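Local atomic coordinates of taurine:2-oxoglutarate aminotransferase (Bifidobacterium kashiwanohense PV20-2, PDB entry 6JIX), a protein that probably moves the amino group of taurine onto 2-oxoglutarate, using pyridoxal 5'-phosphate as cofactor, as a class-III aminotransferase. Residues A[142-147]-A[217-222]; A[137-142]-A[172-177]. All blocks are in the same frame, centred on the assembly; numbering follows the deposited sequence.

Contact 1: residues A[142-147]-A[217-222]. With PLP (pyridoxal-5'-phosphate), chain G.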
ATOM      1  N   SER A 142      -8.966   4.166  18.035  1.00 28.89           N
ATOM      2  CA  SER A 142      -7.751   4.069  17.237  1.00 30.69           C
ATOM      3  C   SER A 142      -8.117   3.863  15.775  1.00 28.06           C
ATOM      4  O   SER A 142      -9.206   3.365  15.452  1.00 23.38           O
ATOM      5  CB  SER A 142      -6.852   2.918  17.723  1.00 33.87           C
ATOM      6  OG  SER A 142      -7.254   1.660  17.189  1.00 29.48           O
ATOM      7  N   TYR A 143      -7.201   4.274  14.900  1.00 26.26           N
ATOM      8  CA  TYR A 143      -7.260   3.953  13.478  1.00 26.73           C
ATOM      9  C   TYR A 143      -5.880   3.512  13.011  1.00 28.73           C
ATOM     10  O   TYR A 143      -4.882   4.193  13.282  1.00 27.15           O
ATOM     11  CB  TYR A 143      -7.741   5.139  12.639  1.00 28.49           C
ATOM     12  CG  TYR A 143      -7.847   4.822  11.161  1.00 31.38           C
ATOM     13  CD1 TYR A 143      -8.863   4.004  10.677  1.00 28.71           C
ATOM     14  CD2 TYR A 143      -6.919   5.331  10.244  1.00 27.52           C
ATOM     15  CE1 TYR A 143      -8.972   3.703   9.313  1.00 28.84           C
ATOM     16  CE2 TYR A 143      -7.017   5.042   8.878  1.00 27.37           C
ATOM     17  CZ  TYR A 143      -8.049   4.222   8.411  1.00 31.28           C
ATOM     18  OH  TYR A 143      -8.153   3.918   7.054  1.00 26.96           O
ATOM     19  N   HIS A 144      -5.832   2.371  12.304  1.00 30.57           N
ATOM     20  CA  HIS A 144      -4.580   1.792  11.823  1.00 30.30           C
ATOM     21  C   HIS A 144      -4.555   1.471  10.336  1.00 27.51           C
ATOM     22  O   HIS A 144      -3.594   0.851   9.871  1.00 27.02           O
ATOM     23  CB  HIS A 144      -4.250   0.511  12.601  1.00 29.33           C
ATOM     24  CG  HIS A 144      -4.049   0.736  14.063  1.00 29.14           C
ATOM     25  ND1 HIS A 144      -2.924   1.347  14.573  1.00 25.76           N
ATOM     26  CD2 HIS A 144      -4.838   0.444  15.128  1.00 30.10           C
ATOM     27  CE1 HIS A 144      -3.020   1.406  15.891  1.00 25.29           C
ATOM     28  NE2 HIS A 144      -4.168   0.861  16.253  1.00 25.29           N
ATOM     29  N   GLY A 145      -5.595   1.823   9.585  1.00 28.68           N
ATOM     30  CA  GLY A 145      -5.656   1.541   8.168  1.00 30.34           C
ATOM     31  C   GLY A 145      -6.957   0.858   7.795  1.00 31.22           C
ATOM     32  O   GLY A 145      -7.750   0.457   8.644  1.00 36.14           O
ATOM     33  N   SER A 146      -7.149   0.707   6.482  1.00 32.41           N
ATOM     34  CA  SER A 146      -8.426   0.253   5.947  1.00 31.05           C
ATOM     35  C   SER A 146      -8.376  -1.133   5.319  1.00 30.77           C
ATOM     36  O   SER A 146      -9.440  -1.721   5.065  1.00 33.37           O
ATOM     37  CB  SER A 146      -8.952   1.255   4.910  1.00 29.24           C
ATOM     38  OG  SER A 146      -7.892   1.712   4.099  1.00 36.80           O
ATOM     39  N   THR A 147      -7.193  -1.679   5.071  1.00 24.97           N
ATOM     40  CA  THR A 147      -7.139  -3.036   4.554  1.00 32.50           C
ATOM     41  C   THR A 147      -7.566  -4.019   5.647  1.00 32.11           C
ATOM     42  O   THR A 147      -7.562  -3.694   6.837  1.00 35.90           O
ATOM     43  CB  THR A 147      -5.735  -3.336   4.006  1.00 31.33           C
ATOM     44  OG1 THR A 147      -4.739  -2.860   4.914  1.00 28.85           O
ATOM     45  CG2 THR A 147      -5.529  -2.621   2.687  1.00 23.41           C
ATOM     46  N   LEU A 217      -0.993  -3.316  20.007  1.00 22.55           N
ATOM     47  CA  LEU A 217      -0.751  -2.309  18.987  1.00 21.36           C
ATOM     48  C   LEU A 217      -1.517  -1.037  19.336  1.00 23.72           C
ATOM     49  O   LEU A 217      -2.748  -1.062  19.459  1.00 25.28           O
ATOM     50  CB  LEU A 217      -1.167  -2.845  17.615  1.00 19.09           C
ATOM     51  CG  LEU A 217      -1.421  -1.859  16.475  1.00 21.35           C
ATOM     52  CD1 LEU A 217      -0.135  -1.132  16.066  1.00 18.68           C
ATOM     53  CD2 LEU A 217      -2.005  -2.612  15.305  1.00 21.26           C
ATOM     54  N   MET A 218      -0.797   0.071  19.511  1.00 24.27           N
ATOM     55  CA  MET A 218      -1.456   1.332  19.838  1.00 30.11           C
ATOM     56  C   MET A 218      -0.751   2.494  19.167  1.00 21.82           C
ATOM     57  O   MET A 218       0.473   2.491  19.025  1.00 26.41           O
ATOM     58  CB  MET A 218      -1.626   1.575  21.355  1.00 29.07           C
ATOM     59  CG  MET A 218      -0.609   1.023  22.268  1.00 28.12           C
ATOM     60  SD  MET A 218      -1.343   0.762  23.917  1.00 40.60           S
ATOM     61  CE  MET A 218      -2.086   2.336  24.331  1.00 39.41           C
ATOM     62  N   GLU A 219      -1.553   3.440  18.674  1.00 23.20           N
ATOM     63  CA  GLU A 219      -1.035   4.754  18.308  1.00 26.12           C
ATOM     64  C   GLU A 219      -0.331   5.388  19.495  1.00 28.19           C
ATOM     65  O   GLU A 219      -0.897   5.482  20.596  1.00 29.51           O
ATOM     66  CB  GLU A 219      -2.168   5.679  17.864  1.00 24.62           C
ATOM     67  CG  GLU A 219      -2.778   5.409  16.515  1.00 26.23           C
ATOM     68  CD  GLU A 219      -3.981   6.316  16.235  1.00 26.69           C
ATOM     69  OE1 GLU A 219      -3.783   7.376  15.596  1.00 25.82           O
ATOM     70  OE2 GLU A 219      -5.116   5.969  16.641  1.00 25.89           O
ATOM     71  N   SER A 220       0.887   5.880  19.255  1.00 28.31           N
ATOM     72  CA  SER A 220       1.642   6.517  20.337  1.00 32.66           C
ATOM     73  C   SER A 220       0.787   7.561  21.050  1.00 31.04           C
ATOM     74  O   SER A 220       0.625   7.523  22.277  1.00 32.38           O
ATOM     75  CB  SER A 220       2.923   7.151  19.781  1.00 27.08           C
ATOM     76  OG  SER A 220       3.835   6.175  19.283  1.00 28.31           O
ATOM     77  N   ILE A 221       0.168   8.452  20.278  1.00 27.63           N
ATOM     78  CA  ILE A 221      -0.888   9.346  20.740  1.00 28.76           C
ATOM     79  C   ILE A 221      -2.020   9.204  19.741  1.00 26.21           C
ATOM     80  O   ILE A 221      -1.796   9.372  18.536  1.00 26.05           O
ATOM     81  CB  ILE A 221      -0.420  10.811  20.813  1.00 25.64           C
ATOM     82  CG1 ILE A 221       0.577  10.996  21.950  1.00 29.65           C
ATOM     83  CG2 ILE A 221      -1.619  11.748  21.008  1.00 26.17           C
ATOM     84  CD1 ILE A 221       1.485  12.218  21.778  1.00 32.65           C
ATOM     85  N   VAL A 222      -3.214   8.835  20.218  1.00 25.87           N
ATOM     86  CA  VAL A 222      -4.326   8.604  19.289  1.00 26.52           C
ATOM     87  C   VAL A 222      -4.572   9.864  18.470  1.00 26.99           C
ATOM     88  O   VAL A 222      -4.875  10.928  19.026  1.00 27.36           O
ATOM     89  CB  VAL A 222      -5.590   8.140  20.024  1.00 25.88           C
ATOM     90  CG1 VAL A 222      -6.814   8.373  19.159  1.00 21.61           C
ATOM     91  CG2 VAL A 222      -5.485   6.670  20.364  1.00 23.16           C
TER
HETATM   92  N1  PLP G 503      -2.185   4.708  11.361  1.00 29.01           N
HETATM   93  C2  PLP G 503      -2.544   5.947  11.708  1.00 28.05           C
HETATM   94  C2A PLP G 503      -2.251   6.477  13.100  1.00 27.30           C
HETATM   95  C3  PLP G 503      -3.208   6.789  10.781  1.00 24.86           C
HETATM   96  O3  PLP G 503      -3.595   8.074  11.112  1.00 29.07           O
HETATM   97  C4  PLP G 503      -3.477   6.334   9.510  1.00 29.01           C
HETATM   98  C4A PLP G 503      -4.205   7.287   8.517  1.00 32.02           C
HETATM   99  O4A PLP G 503      -4.946   8.176   8.937  1.00 31.04           O
HETATM  100  C5  PLP G 503      -3.072   5.003   9.183  1.00 27.70           C
HETATM  101  C6  PLP G 503      -2.416   4.209  10.134  1.00 23.38           C
HETATM  102  C5A PLP G 503      -3.355   4.442   7.742  1.00 29.15           C
HETATM  103  O4P PLP G 503      -2.369   4.988   6.924  1.00 28.14           O
HETATM  104  P   PLP G 503      -2.540   4.942   5.307  1.00 27.70           P
HETATM  105  O1P PLP G 503      -1.302   5.373   4.651  1.00 25.99           O
HETATM  106  O2P PLP G 503      -2.719   3.559   4.821  1.00 29.83           O
HETATM  107  O3P PLP G 503      -3.870   5.881   4.879  1.00 25.02           O
HETATM  108  O   HOH W   1      -4.730   0.713  19.063  1.00 17.98           O
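The imidazole of His144 lies with one face against the branched end of Leu217, whose CG sits 3.9 Å from the ring centroid in a CH-pi contact, only 20° off the ring normal. At the ring edge, NE2 of His144 is hydrogen-bonded to a water at 2.9 Å, and this water donates to the carbonyl O of Leu217. The remaining ring nitrogen, ND1, is hydrogen-bonded to the carboxylate of Asp252 of the cofactor pocket, so apolar and polar contacts together fix the ring's rotation. Glu219 reaches over with its chain extended beyond CG (chi2 175°). Its OE2 accepts a hydrogen bond from the backbone N of Tyr143 at 3.2 Å, a fairly straight bond (160°) that meets the carboxylate from above its plane, while OE1 accepts one from Gly223 N and lies beside the cofactor methyl C2A. The Tyr143 ring turns its edge to the cofactor, CE2 lying 3.6 Å from C4A of pyridoxal 5'-phosphate, and the backbone C of His144 is 3.5 Å from the cofactor's C6. Glu219 thus both touches the cofactor and holds the Tyr143 backbone, while Leu217 and the water steady His144 from behind, and His144 and Gly145 line the cofactor.

Contact 2: residues A[137-142]-A[172-177]; sequences FSCYRS and VHFMNP
Val172 and Phe137 run alongside each other, with Val172 CB over one face of the Phe137 ring at 4.0 Å from its centroid. On the same side of the sheet, a chi1 of 65° sets CG of Phe174 over its own backbone, flanked by N and C, which swings the ring back over the neighbouring strand. One ring face then looks onto Cys139 CA, and Cys139 SG lies obliquely 4.1 Å from the ring centroid in a sulfur-aromatic contact; the side chains of Tyr234 and Gln204 also touch Phe174. Through the backbones, parallel strands 137-139 and 172-174 are joined by Ser138 N to Val172 O (3.0 Å), Phe174 N to Ser138 O and Tyr140 N to Phe174 O. Just past the end of strand 137-139, the Tyr140 ring turns back with one face over His173 CB, and Met175 CE comes obliquely at its CD2. An alanine in place of Tyr140 would probably leave His173 CB and the Met175 methyl without their aromatic cover. At the polar edge the Asn176 amide grips the Arg141 backbone twice: OD1 accepts a bond from Arg141 N in the carbonyl plane, on a lone pair (3.2 Å), and ND2 gives a nearly straight bond (173°) to Arg141 O (3.2 Å). Arg141 answers with NH1, which reaches Asn176 O at 2.8 Å within the guanidinium plane, while Met175 SD lies over a guanidinium face. The asparagine amide, seconded by Arg141 NH1, thus continues the register, Arg141 beside Asn176, beyond the last backbone-to-backbone bond between the segments.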
ATOM      1  N   PHE A 137      -3.897  -7.316  20.551  1.00 19.60           N
ATOM      2  CA  PHE A 137      -4.708  -6.351  21.288  1.00 19.30           C
ATOM      3  C   PHE A 137      -4.553  -4.966  20.670  1.00 24.81           C
ATOM      4  O   PHE A 137      -3.435  -4.538  20.346  1.00 25.22           O
ATOM      5  CB  PHE A 137      -4.289  -6.295  22.765  1.00 21.13           C
ATOM      6  CG  PHE A 137      -5.037  -7.255  23.659  1.00 18.92           C
ATOM      7  CD1 PHE A 137      -5.166  -8.590  23.317  1.00 19.81           C
ATOM      8  CD2 PHE A 137      -5.598  -6.818  24.846  1.00 21.87           C
ATOM      9  CE1 PHE A 137      -5.861  -9.476  24.136  1.00 24.41           C
ATOM     10  CE2 PHE A 137      -6.292  -7.703  25.683  1.00 25.86           C
ATOM     11  CZ  PHE A 137      -6.426  -9.037  25.322  1.00 22.10           C
ATOM     12  N   SER A 138      -5.667  -4.246  20.537  1.00 22.13           N
ATOM     13  CA  SER A 138      -5.579  -2.861  20.089  1.00 23.06           C
ATOM     14  C   SER A 138      -6.752  -2.071  20.648  1.00 25.50           C
ATOM     15  O   SER A 138      -7.750  -2.640  21.108  1.00 28.05           O
ATOM     16  CB  SER A 138      -5.534  -2.748  18.564  1.00 22.04           C
ATOM     17  OG  SER A 138      -6.532  -3.537  17.963  1.00 26.20           O
ATOM     18  N   CYS A 139      -6.626  -0.745  20.581  1.00 21.72           N
ATOM     19  CA  CYS A 139      -7.571   0.137  21.252  1.00 23.83           C
ATOM     20  C   CYS A 139      -8.808   0.363  20.399  1.00 26.27           C
ATOM     21  O   CYS A 139      -8.724   0.467  19.169  1.00 27.62           O
ATOM     22  CB  CYS A 139      -6.931   1.486  21.559  1.00 25.36           C
ATOM     23  SG  CYS A 139      -5.371   1.403  22.402  1.00 31.30           S
ATOM     24  N   TYR A 140      -9.959   0.469  21.071  1.00 24.31           N
ATOM     25  CA  TYR A 140     -11.197   0.853  20.395  1.00 26.34           C
ATOM     26  C   TYR A 140     -11.097   2.262  19.813  1.00 29.28           C
ATOM     27  O   TYR A 140     -11.609   2.527  18.719  1.00 27.92           O
ATOM     28  CB  TYR A 140     -12.376   0.767  21.368  1.00 22.64           C
ATOM     29  CG  TYR A 140     -13.024  -0.594  21.478  1.00 23.77           C
ATOM     30  CD1 TYR A 140     -13.569  -1.222  20.367  1.00 27.08           C
ATOM     31  CD2 TYR A 140     -13.103  -1.255  22.701  1.00 24.18           C
ATOM     32  CE1 TYR A 140     -14.172  -2.487  20.476  1.00 27.97           C
ATOM     33  CE2 TYR A 140     -13.708  -2.511  22.818  1.00 20.80           C
ATOM     34  CZ  TYR A 140     -14.244  -3.121  21.708  1.00 23.86           C
ATOM     35  OH  TYR A 140     -14.842  -4.369  21.817  1.00 23.15           O
ATOM     36  N   ARG A 141     -10.438   3.180  20.525  1.00 29.00           N
ATOM     37  CA  ARG A 141     -10.250   4.549  20.036  1.00 29.13           C
ATOM     38  C   ARG A 141      -8.924   4.608  19.286  1.00 30.77           C
ATOM     39  O   ARG A 141      -7.893   5.062  19.794  1.00 32.15           O
ATOM     40  CB  ARG A 141     -10.279   5.542  21.188  1.00 26.56           C
ATOM     41  CG  ARG A 141     -11.649   6.014  21.621  1.00 30.13           C
ATOM     42  CD  ARG A 141     -11.566   6.592  23.038  1.00 31.86           C
ATOM     43  NE  ARG A 141     -12.835   7.126  23.524  1.00 35.38           N
ATOM     44  CZ  ARG A 141     -13.251   7.035  24.783  1.00 33.11           C
ATOM     45  NH1 ARG A 141     -12.496   6.432  25.688  1.00 31.26           N
ATOM     46  NH2 ARG A 141     -14.418   7.556  25.140  1.00 39.35           N
ATOM     47  N   SER A 142      -8.966   4.166  18.035  1.00 28.89           N
ATOM     48  CA  SER A 142      -7.751   4.069  17.237  1.00 30.69           C
ATOM     49  C   SER A 142      -8.117   3.863  15.775  1.00 28.06           C
ATOM     50  O   SER A 142      -9.206   3.365  15.452  1.00 23.38           O
ATOM     51  CB  SER A 142      -6.852   2.918  17.723  1.00 33.87           C
ATOM     52  OG  SER A 142      -7.254   1.660  17.189  1.00 29.48           O
ATOM     53  N   VAL A 172      -8.426  -8.615  19.453  1.00 20.74           N
ATOM     54  CA  VAL A 172      -9.131  -8.249  20.674  1.00 21.44           C
ATOM     55  C   VAL A 172      -8.969  -6.754  20.917  1.00 25.62           C
ATOM     56  O   VAL A 172      -7.846  -6.228  20.904  1.00 25.02           O
ATOM     57  CB  VAL A 172      -8.604  -9.044  21.880  1.00 22.34           C
ATOM     58  CG1 VAL A 172      -9.515  -8.831  23.086  1.00 23.04           C
ATOM     59  CG2 VAL A 172      -8.503 -10.501  21.548  1.00 18.48           C
ATOM     60  N   HIS A 173     -10.080  -6.073  21.182  1.00 24.00           N
ATOM     61  CA  HIS A 173     -10.086  -4.633  21.376  1.00 21.54           C
ATOM     62  C   HIS A 173     -10.291  -4.292  22.841  1.00 21.72           C
ATOM     63  O   HIS A 173     -11.134  -4.894  23.515  1.00 21.23           O
ATOM     64  CB  HIS A 173     -11.168  -3.989  20.512  1.00 20.03           C
ATOM     65  CG  HIS A 173     -10.903  -4.131  19.050  1.00 25.84           C
ATOM     66  ND1 HIS A 173     -11.489  -5.112  18.277  1.00 28.68           N
ATOM     67  CD2 HIS A 173     -10.071  -3.450  18.226  1.00 25.79           C
ATOM     68  CE1 HIS A 173     -11.049  -5.012  17.034  1.00 25.65           C
ATOM     69  NE2 HIS A 173     -10.188  -4.011  16.976  1.00 28.73           N
ATOM     70  N   PHE A 174      -9.505  -3.339  23.335  1.00 21.02           N
ATOM     71  CA  PHE A 174      -9.677  -2.820  24.683  1.00 22.16           C
ATOM     72  C   PHE A 174      -9.939  -1.327  24.641  1.00 22.91           C
ATOM     73  O   PHE A 174      -9.454  -0.615  23.757  1.00 29.49           O
ATOM     74  CB  PHE A 174      -8.465  -3.110  25.600  1.00 21.48           C
ATOM     75  CG  PHE A 174      -7.182  -2.434  25.194  1.00 25.47           C
ATOM     76  CD1 PHE A 174      -6.499  -2.819  24.039  1.00 28.21           C
ATOM     77  CD2 PHE A 174      -6.620  -1.456  26.005  1.00 22.50           C
ATOM     78  CE1 PHE A 174      -5.294  -2.212  23.691  1.00 27.84           C
ATOM     79  CE2 PHE A 174      -5.435  -0.837  25.662  1.00 22.69           C
ATOM     80  CZ  PHE A 174      -4.761  -1.217  24.513  1.00 25.59           C
ATOM     81  N   MET A 175     -10.726  -0.862  25.598  1.00 21.25           N
ATOM     82  CA  MET A 175     -11.073   0.550  25.669  1.00 25.86           C
ATOM     83  C   MET A 175      -9.928   1.343  26.294  1.00 22.85           C
ATOM     84  O   MET A 175      -9.435   0.991  27.370  1.00 24.45           O
ATOM     85  CB  MET A 175     -12.354   0.744  26.478  1.00 19.10           C
ATOM     86  CG  MET A 175     -12.818   2.182  26.556  1.00 27.26           C
ATOM     87  SD  MET A 175     -13.238   2.884  24.939  1.00 35.45           S
ATOM     88  CE  MET A 175     -14.097   1.480  24.229  1.00 24.94           C
ATOM     89  N   ASN A 176      -9.460   2.386  25.580  1.00 26.27           N
ATOM     90  CA  ASN A 176      -8.470   3.307  26.122  1.00 23.95           C
ATOM     91  C   ASN A 176      -9.150   4.579  26.611  1.00 23.10           C
ATOM     92  O   ASN A 176     -10.230   4.937  26.130  1.00 20.54           O
ATOM     93  CB  ASN A 176      -7.396   3.674  25.082  1.00 24.98           C
ATOM     94  CG  ASN A 176      -7.963   3.921  23.682  1.00 29.31           C
ATOM     95  OD1 ASN A 176      -9.073   3.493  23.348  1.00 32.53           O
ATOM     96  ND2 ASN A 176      -7.177   4.596  22.844  1.00 31.16           N
ATOM     97  N   PRO A 177      -8.538   5.278  27.566  1.00 28.55           N
ATOM     98  CA  PRO A 177      -9.198   6.447  28.166  1.00 30.20           C
ATOM     99  C   PRO A 177      -9.125   7.663  27.261  1.00 27.15           C
ATOM    100  O   PRO A 177      -8.082   7.971  26.680  1.00 20.69           O
ATOM    101  CB  PRO A 177      -8.396   6.684  29.452  1.00 27.37           C
ATOM    102  CG  PRO A 177      -7.027   6.199  29.101  1.00 25.22           C
ATOM    103  CD  PRO A 177      -7.229   5.004  28.188  1.00 26.73           C
TER

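In the fold
The two contacts illustrate how neighbouring strands of one sheet divide their labour. Strand 135-139 runs between strand 213-219 (contact 1) and strand 171-174, the sheet's last strand within this chain (contact 2); a probable hydrogen bond, Leu217 N to Phe137 O (2.8 Å), ties strand 213-219 to strand 135-139. Their centres are about 9 Å apart, and both include Ser142. Contact 1 is wholly buried beside the cofactor and relies on one CH-pi contact and a few polar links from strand end to loop. Contact 2 is partly buried, away from the annotated sites, and combines parallel pairing and apolar side chains with an edge where an asparagine amide and an arginine guanidinium each bond the other's backbone.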